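Local coordinates for protein beta-N-acetylhexosaminidase (Thermotoga neapolitana, PDB 5BZA) that probably hydrolyses terminal non-reducing N-acetyl-D-hexosamine residues from N-acetyl-beta-D-hexosaminides, as a member of glycosyl hydrolase family 3, at residues C11-F16 against D276-L281; K26-G31 against S53-F58. All coordinates share one frame; numbering follows the deposited sequence.

Contact 1. Residues C11-F16 against D276-L281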
ATOM      1  N   CYS B  11      16.724  -5.146  16.342  1.00 11.03           N
ATOM      2  CA  CYS B  11      15.717  -4.602  17.293  1.00 11.33           C
ATOM      3  C   CYS B  11      14.366  -4.227  16.697  1.00  8.57           C
ATOM      4  O   CYS B  11      14.296  -3.552  15.676  1.00 12.19           O
ATOM      5  CB  CYS B  11      16.237  -3.341  18.022  1.00  8.76           C
ATOM      6  SG  CYS B  11      17.849  -3.475  18.891  1.00 12.29           S
ATOM      7  N   GLY B  12      13.312  -4.604  17.394  1.00  9.86           N
ATOM      8  CA  GLY B  12      11.951  -4.267  17.039  1.00  9.39           C
ATOM      9  C   GLY B  12      11.592  -2.878  17.571  1.00 12.57           C
ATOM     10  O   GLY B  12      12.027  -2.479  18.676  1.00  9.29           O
ATOM     11  N   PHE B  13      10.869  -2.121  16.732  1.00  9.43           N
ATOM     12  CA  PHE B  13      10.426  -0.770  17.048  1.00  9.70           C
ATOM     13  C   PHE B  13       8.944  -0.656  16.898  1.00 11.43           C
ATOM     14  O   PHE B  13       8.410  -0.810  15.801  1.00 11.43           O
ATOM     15  CB  PHE B  13      11.104   0.234  16.157  1.00  9.25           C
ATOM     16  CG  PHE B  13      12.565   0.354  16.398  1.00  9.50           C
ATOM     17  CD1 PHE B  13      13.457  -0.537  15.805  1.00  8.89           C
ATOM     18  CD2 PHE B  13      13.066   1.375  17.180  1.00  7.06           C
ATOM     19  CE1 PHE B  13      14.792  -0.405  15.988  1.00  9.02           C
ATOM     20  CE2 PHE B  13      14.414   1.507  17.355  1.00  8.44           C
ATOM     21  CZ  PHE B  13      15.267   0.619  16.756  1.00  6.93           C
ATOM     22  N   ASP B  14       8.295  -0.401  18.025  1.00 11.03           N
ATOM     23  CA  ASP B  14       6.859  -0.296  18.118  1.00 16.65           C
ATOM     24  C   ASP B  14       6.502   1.192  18.228  1.00 16.05           C
ATOM     25  O   ASP B  14       5.332   1.580  18.340  1.00 15.08           O
ATOM     26  CB  ASP B  14       6.386  -1.103  19.329  1.00 16.76           C
ATOM     27  CG  ASP B  14       4.944  -1.503  19.239  1.00 21.93           C
ATOM     28  OD1 ASP B  14       4.513  -1.968  18.144  1.00 18.92           O
ATOM     29  OD2 ASP B  14       4.254  -1.431  20.289  1.00 27.76           O
ATOM     30  N   ASP B  15       7.549   2.003  18.222  1.00 11.92           N
ATOM     31  CA  ASP B  15       7.423   3.442  18.280  1.00 14.75           C
ATOM     32  C   ASP B  15       8.710   4.053  17.702  1.00 13.04           C
ATOM     33  O   ASP B  15       9.745   3.379  17.626  1.00 11.70           O
ATOM     34  CB  ASP B  15       7.136   3.906  19.730  1.00 16.82           C
ATOM     35  CG  ASP B  15       6.608   5.364  19.792  1.00 17.11           C
ATOM     36  OD1 ASP B  15       6.351   5.908  18.712  1.00 14.15           O
ATOM     37  OD2 ASP B  15       6.369   5.930  20.889  1.00 14.71           O
ATOM     38  N   PHE B  16       8.630   5.310  17.246  1.00 12.47           N
ATOM     39  CA  PHE B  16       9.803   6.035  16.779  1.00 12.66           C
ATOM     40  C   PHE B  16       9.807   7.401  17.454  1.00 17.34           C
ATOM     41  O   PHE B  16       8.810   8.116  17.419  1.00 17.60           O
ATOM     42  CB  PHE B  16       9.817   6.175  15.254  1.00 13.49           C
ATOM     43  CG  PHE B  16      10.938   7.038  14.750  1.00 14.38           C
ATOM     44  CD1 PHE B  16      12.261   6.650  14.906  1.00  9.49           C
ATOM     45  CD2 PHE B  16      10.662   8.283  14.159  1.00 12.21           C
ATOM     46  CE1 PHE B  16      13.299   7.466  14.447  1.00 11.79           C
ATOM     47  CE2 PHE B  16      11.680   9.091  13.703  1.00 11.14           C
ATOM     48  CZ  PHE B  16      13.007   8.691  13.841  1.00 11.98           C
ATOM     49  N   ASP B 276      12.457  -7.858  20.704  1.00 10.16           N
ATOM     50  CA  ASP B 276      11.197  -7.361  20.181  1.00 13.61           C
ATOM     51  C   ASP B 276      10.917  -5.954  20.710  1.00 12.11           C
ATOM     52  O   ASP B 276       9.854  -5.399  20.439  1.00 10.20           O
ATOM     53  CB  ASP B 276      10.023  -8.325  20.471  1.00  8.51           C
ATOM     54  CG  ASP B 276       9.696  -8.424  21.929  1.00 12.56           C
ATOM     55  OD1 ASP B 276      10.473  -7.906  22.745  1.00 13.05           O
ATOM     56  OD2 ASP B 276       8.673  -9.062  22.275  1.00 18.40           O
ATOM     57  N   ASN B 277      11.896  -5.387  21.416  1.00  8.60           N
ATOM     58  CA  ASN B 277      11.793  -4.072  22.023  1.00 10.76           C
ATOM     59  C   ASN B 277      13.151  -3.369  22.074  1.00 12.61           C
ATOM     60  O   ASN B 277      14.034  -3.804  22.805  1.00 11.69           O
ATOM     61  CB  ASN B 277      11.227  -4.167  23.431  1.00  9.90           C
ATOM     62  CG  ASN B 277      10.848  -2.818  24.003  1.00 17.63           C
ATOM     63  OD1 ASN B 277      11.313  -1.751  23.536  1.00 17.48           O
ATOM     64  ND2 ASN B 277      10.006  -2.844  25.039  1.00 17.79           N
ATOM     65  N   PHE B 278      13.299  -2.263  21.337  1.00 10.71           N
ATOM     66  CA  PHE B 278      14.588  -1.566  21.261  1.00 12.26           C
ATOM     67  C   PHE B 278      15.022  -1.080  22.629  1.00 12.73           C
ATOM     68  O   PHE B 278      16.207  -0.939  22.906  1.00 11.24           O
ATOM     69  CB  PHE B 278      14.509  -0.375  20.284  1.00 10.39           C
ATOM     70  CG  PHE B 278      13.621   0.756  20.764  1.00 13.41           C
ATOM     71  CD1 PHE B 278      12.238   0.721  20.529  1.00 11.87           C
ATOM     72  CD2 PHE B 278      14.161   1.852  21.458  1.00 13.06           C
ATOM     73  CE1 PHE B 278      11.403   1.763  20.968  1.00 13.72           C
ATOM     74  CE2 PHE B 278      13.339   2.895  21.889  1.00 13.91           C
ATOM     75  CZ  PHE B 278      11.958   2.845  21.658  1.00 14.12           C
ATOM     76  N   ARG B 279      14.047  -0.832  23.485  1.00 11.21           N
ATOM     77  CA  ARG B 279      14.348  -0.417  24.833  1.00 14.45           C
ATOM     78  C   ARG B 279      15.109  -1.515  25.607  1.00 17.31           C
ATOM     79  O   ARG B 279      15.774  -1.206  26.580  1.00 15.15           O
ATOM     80  CB  ARG B 279      13.073   0.013  25.572  1.00 17.52           C
ATOM     81  CG  ARG B 279      12.372   1.237  24.940  1.00 18.05           C
ATOM     82  CD  ARG B 279      11.059   1.590  25.645  1.00 22.41           C
ATOM     83  NE  ARG B 279      10.509   2.868  25.169  1.00 26.67           N
ATOM     84  CZ  ARG B 279       9.459   3.002  24.353  1.00 25.38           C
ATOM     85  NH1 ARG B 279       8.757   1.919  23.987  1.00 23.78           N
ATOM     86  NH2 ARG B 279       9.073   4.234  23.958  1.00 22.43           N
ATOM     87  N   ASP B 280      15.027  -2.782  25.190  1.00 13.44           N
ATOM     88  CA  ASP B 280      15.842  -3.830  25.835  1.00 15.57           C
ATOM     89  C   ASP B 280      17.286  -3.854  25.366  1.00 16.70           C
ATOM     90  O   ASP B 280      18.082  -4.629  25.894  1.00 17.15           O
ATOM     91  CB  ASP B 280      15.262  -5.220  25.590  1.00 14.56           C
ATOM     92  CG  ASP B 280      13.971  -5.414  26.282  1.00 13.54           C
ATOM     93  OD1 ASP B 280      13.824  -4.912  27.418  1.00 15.49           O
ATOM     94  OD2 ASP B 280      13.081  -6.025  25.681  1.00 12.81           O
ATOM     95  N   LEU B 281      17.618  -3.062  24.352  1.00 15.79           N
ATOM     96  CA  LEU B 281      18.952  -3.195  23.773  1.00 15.22           C
ATOM     97  C   LEU B 281      20.086  -2.965  24.794  1.00 17.83           C
ATOM     98  O   LEU B 281      21.025  -3.744  24.825  1.00 16.04           O
ATOM     99  CB  LEU B 281      19.117  -2.260  22.581  1.00 12.37           C
ATOM    100  CG  LEU B 281      20.482  -2.319  21.892  1.00 14.44           C
ATOM    101  CD1 LEU B 281      20.837  -3.750  21.535  1.00 11.59           C
ATOM    102  CD2 LEU B 281      20.471  -1.460  20.637  1.00 17.10           C
TER
HETATM  103  O   HOH W   1       6.568   3.840  22.932  1.00 18.51           O

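Contact 2. Residues K26-G31 against S53-F58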
ATOM      1  N   LYS B  26      23.433   5.440  19.864  1.00 19.88           N
ATOM      2  CA  LYS B  26      24.379   4.949  20.855  1.00 19.80           C
ATOM      3  C   LYS B  26      24.918   3.548  20.529  1.00 20.32           C
ATOM      4  O   LYS B  26      26.124   3.337  20.597  1.00 20.50           O
ATOM      5  CB  LYS B  26      23.762   4.943  22.251  1.00 21.58           C
ATOM      6  CG  LYS B  26      24.792   4.548  23.337  1.00 20.06           C
ATOM      7  CD  LYS B  26      24.206   4.659  24.741  1.00 21.16           C
ATOM      8  CE  LYS B  26      25.275   4.345  25.780  1.00 25.16           C
ATOM      9  NZ  LYS B  26      24.809   4.582  27.177  1.00 34.96           N
ATOM     10  N   TYR B  27      24.044   2.601  20.173  1.00 17.38           N
ATOM     11  CA  TYR B  27      24.474   1.201  20.033  1.00 19.53           C
ATOM     12  C   TYR B  27      24.705   0.705  18.616  1.00 18.18           C
ATOM     13  O   TYR B  27      25.332  -0.339  18.431  1.00 18.53           O
ATOM     14  CB  TYR B  27      23.463   0.292  20.723  1.00 18.54           C
ATOM     15  CG  TYR B  27      23.379   0.575  22.194  1.00 17.05           C
ATOM     16  CD1 TYR B  27      24.324   0.073  23.079  1.00 17.12           C
ATOM     17  CD2 TYR B  27      22.401   1.435  22.697  1.00 18.99           C
ATOM     18  CE1 TYR B  27      24.241   0.359  24.451  1.00 16.02           C
ATOM     19  CE2 TYR B  27      22.314   1.717  24.048  1.00 17.20           C
ATOM     20  CZ  TYR B  27      23.228   1.181  24.914  1.00 16.97           C
ATOM     21  OH  TYR B  27      23.122   1.494  26.257  1.00 21.26           O
ATOM     22  N   ARG B  28      24.194   1.439  17.634  1.00 15.82           N
ATOM     23  CA  ARG B  28      24.317   1.072  16.218  1.00 17.10           C
ATOM     24  C   ARG B  28      23.865  -0.406  15.979  1.00 16.70           C
ATOM     25  O   ARG B  28      24.632  -1.224  15.443  1.00 17.51           O
ATOM     26  CB  ARG B  28      25.769   1.242  15.741  1.00 17.87           C
ATOM     27  CG  ARG B  28      26.417   2.611  15.999  1.00 20.18           C
ATOM     28  CD  ARG B  28      25.699   3.769  15.333  1.00 27.86           C
ATOM     29  NE  ARG B  28      26.200   5.059  15.834  1.00 37.15           N
ATOM     30  CZ  ARG B  28      25.804   6.255  15.391  1.00 34.73           C
ATOM     31  NH1 ARG B  28      24.912   6.331  14.409  1.00 32.91           N
ATOM     32  NH2 ARG B  28      26.305   7.369  15.928  1.00 32.06           N
ATOM     33  N   PRO B  29      22.616  -0.753  16.345  1.00 14.63           N
ATOM     34  CA  PRO B  29      22.182  -2.100  15.969  1.00 15.14           C
ATOM     35  C   PRO B  29      22.190  -2.230  14.472  1.00 14.05           C
ATOM     36  O   PRO B  29      21.807  -1.257  13.803  1.00 17.80           O
ATOM     37  CB  PRO B  29      20.751  -2.186  16.501  1.00 13.62           C
ATOM     38  CG  PRO B  29      20.303  -0.731  16.573  1.00 16.77           C
ATOM     39  CD  PRO B  29      21.527   0.042  16.932  1.00 15.59           C
ATOM     40  N   ALA B  30      22.560  -3.393  13.952  1.00 11.80           N
ATOM     41  CA  ALA B  30      22.640  -3.560  12.518  1.00 12.88           C
ATOM     42  C   ALA B  30      21.258  -3.827  11.934  1.00 10.83           C
ATOM     43  O   ALA B  30      21.019  -3.559  10.741  1.00 10.11           O
ATOM     44  CB  ALA B  30      23.600  -4.699  12.166  1.00 13.60           C
ATOM     45  N   GLY B  31      20.327  -4.291  12.769  1.00 10.36           N
ATOM     46  CA  GLY B  31      19.017  -4.685  12.276  1.00  9.58           C
ATOM     47  C   GLY B  31      17.846  -3.935  12.905  1.00 10.98           C
ATOM     48  O   GLY B  31      17.837  -3.706  14.128  1.00 10.21           O
ATOM     49  N   SER B  53      17.975   6.413   6.819  1.00 15.89           N
ATOM     50  CA  SER B  53      18.817   6.745   5.637  1.00 15.60           C
ATOM     51  C   SER B  53      20.058   7.589   5.978  1.00 16.74           C
ATOM     52  O   SER B  53      21.054   7.607   5.244  1.00 20.37           O
ATOM     53  CB  SER B  53      18.001   7.475   4.586  1.00 19.37           C
ATOM     54  OG  SER B  53      17.899   8.857   4.926  1.00 21.34           O
ATOM     55  N   ARG B  54      19.965   8.322   7.074  1.00 16.91           N
ATOM     56  CA  ARG B  54      21.015   9.219   7.509  1.00 18.42           C
ATOM     57  C   ARG B  54      21.949   8.651   8.588  1.00 20.43           C
ATOM     58  O   ARG B  54      22.934   9.276   8.997  1.00 23.82           O
ATOM     59  CB  ARG B  54      20.315  10.460   8.013  1.00 21.51           C
ATOM     60  CG  ARG B  54      19.571  11.072   6.880  1.00 24.20           C
ATOM     61  CD  ARG B  54      18.734  12.219   7.349  1.00 33.99           C
ATOM     62  NE  ARG B  54      18.473  13.096   6.226  1.00 37.95           N
ATOM     63  CZ  ARG B  54      18.098  14.357   6.361  1.00 43.75           C
ATOM     64  NH1 ARG B  54      17.894  14.858   7.586  1.00 44.68           N
ATOM     65  NH2 ARG B  54      17.927  15.103   5.268  1.00 44.95           N
ATOM     66  N   ASN B  55      21.662   7.460   9.061  1.00 17.87           N
ATOM     67  CA  ASN B  55      22.413   7.021  10.194  1.00 19.51           C
ATOM     68  C   ASN B  55      23.134   5.737   9.951  1.00 16.13           C
ATOM     69  O   ASN B  55      23.282   4.964  10.869  1.00 18.08           O
ATOM     70  CB  ASN B  55      21.480   6.906  11.395  1.00 19.55           C
ATOM     71  CG  ASN B  55      21.170   8.267  12.008  1.00 20.82           C
ATOM     72  OD1 ASN B  55      21.845   8.726  12.943  1.00 21.18           O
ATOM     73  ND2 ASN B  55      20.164   8.936  11.453  1.00 18.52           N
ATOM     74  N   GLY B  56      23.593   5.512   8.721  1.00 20.91           N
ATOM     75  CA  GLY B  56      24.369   4.320   8.407  1.00 18.08           C
ATOM     76  C   GLY B  56      23.623   3.204   7.681  1.00 17.34           C
ATOM     77  O   GLY B  56      22.526   3.397   7.158  1.00 21.03           O
ATOM     78  N   ARG B  57      24.240   2.040   7.612  1.00 19.61           N
ATOM     79  CA  ARG B  57      23.642   0.879   6.953  1.00 23.54           C
ATOM     80  C   ARG B  57      22.867   0.054   7.962  1.00 17.82           C
ATOM     81  O   ARG B  57      23.378  -0.219   9.051  1.00 15.16           O
ATOM     82  CB  ARG B  57      24.720  -0.002   6.300  1.00 28.85           C
ATOM     83  CG  ARG B  57      25.519   0.647   5.164  1.00 33.07           C
ATOM     84  CD  ARG B  57      26.635  -0.299   4.692  1.00 40.91           C
ATOM     85  NE  ARG B  57      27.416  -0.834   5.815  1.00 43.65           N
ATOM     86  CZ  ARG B  57      28.101  -1.980   5.790  1.00 51.35           C
ATOM     87  NH1 ARG B  57      28.099  -2.738   4.695  1.00 48.51           N
ATOM     88  NH2 ARG B  57      28.786  -2.378   6.862  1.00 51.25           N
ATOM     89  N   PHE B  58      21.625  -0.302   7.624  1.00 11.12           N
ATOM     90  CA  PHE B  58      20.814  -1.130   8.484  1.00  8.66           C
ATOM     91  C   PHE B  58      20.187  -2.218   7.631  1.00 10.60           C
ATOM     92  O   PHE B  58      19.862  -1.972   6.477  1.00 10.17           O
ATOM     93  CB  PHE B  58      19.692  -0.352   9.162  1.00  7.85           C
ATOM     94  CG  PHE B  58      20.142   0.815   9.969  1.00 10.60           C
ATOM     95  CD1 PHE B  58      20.248   2.095   9.377  1.00 12.85           C
ATOM     96  CD2 PHE B  58      20.402   0.667  11.336  1.00  8.18           C
ATOM     97  CE1 PHE B  58      20.618   3.198  10.135  1.00 11.76           C
ATOM     98  CE2 PHE B  58      20.775   1.751  12.101  1.00 10.41           C
ATOM     99  CZ  PHE B  58      20.887   3.041  11.506  1.00 12.93           C
TER

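Contact 1. Residues C11-F16 against D276-L281
Where strand 9-13 ends, the backbone of Gly12 runs close to the turn that follows strand 273-275, with the CA atoms of Gly12 and Asp276 4.5 Å apart, and Phe278 N gives a weak, bent hydrogen bond to Gly12 O. Gly12, with no side chain, presents its bare backbone to Asp276. The turn is itself pinned by Asn277, whose OD1 takes the N-H of Arg279 at 2.9 Å in an Asx turn.

Phe278 carries most of the apolar contact. Its ring, set between the backbone N and the carbonyl carbon (chi1 68°), reaches past Gly12 O, which lies at the ring edge. It is nearly parallel to the ring of Phe13, with planes at 9°, but the two are slid so far apart that they barely overlap. What sits over the Phe13 face is the Phe278 methylene: Phe278 CB is 3.5 Å from Phe13 CE2, a CH-pi contact. One residue before Gly12, Cys11 SG meets Leu281 CD2 at 3.7 Å.

Toward the polar end, Arg279 CG lies over the rim of the Phe278 ring, and Phe278 CZ in turn sits over the centre of one face of the Arg279 guanidinium. Asp15 OD2 and Arg279 NH2, 4.4 Å apart, are too distant for a salt bridge; one water joins them, donating a hydrogen bond to OD2 and accepting one from NH2, while the main ionic partners are Arg376 for Asp15 and Glu19 for Arg279.

Helix 18-27 packs on this junction, with Ala20 against Phe278, Val23 against Leu281 and Ile24 against Phe13. Strand 9-13 lies between strands 31-34 and 273-275, and the contact extends its Gly12-Leu275 backbone pairing into the loop after the last strand of the family 3 TIM barrel.

Contact 2. Residues K26-G31 against S53-F58
With CG anti to its carbonyl carbon (chi1 -57°), Phe58 turns the edge of its ring to the carbonyl oxygen of Pro29, while a bend at chi2 (-60°) carries the Arg28 guanidinium toward Asn55. Phe58 CD2 comes within 3.4 Å of Pro29 O, the oxygen lying near the ring plane, where the slightly positive ring hydrogens would favour it. The next carbonyl is used as well: Phe58 CA makes a CA-H...O contact of 3.3 Å with Ala30 O.

The polar side is looser. Arg28 NH1 stays 4.1 Å from Asn55 O, which lies at the guanidinium edge, and the Asn55 amide is turned only 26° from the guanidinium plane. That amide is anchored by other residues: its ND2 bonds to Phe51 O in the helix just before it, while OD1 reaches Gln25 NE2 and so links the end of helix 42-54 to helix 18-27.

Positive phi at Arg28 breaks the chain out of helix 18-27, and Gly56 takes a positive phi after helix 42-54. Two successive helix-to-strand turns thus lie side by side, as expected in the beta/alpha repeats of a TIM barrel, leading into the parallel neighbours 31-34 and 59-62.

In the fold
From the N terminus the chain enters strand 9-13, whose end forms one side of contact 1, and passes through helix 18-27 into segment 26-31, the helix end and following turn. Strand 31-34 and helix 42-54 follow before 53-58 returns to that turn, so contact 2 closes a loop of one beta/alpha unit. Contact 1 closes only after strand 273-275, some 260 residues on, and its loop encloses that of contact 2. The two touch: Cys11 N lies 2.9 Å from Gly31 O, a probable hydrogen bond, and Leu281 packs on Tyr27 and Pro29. Contact 1 lies at the seam where the first and eighth strands close the barrel, while contact 2 joins the turns leading into the second and third.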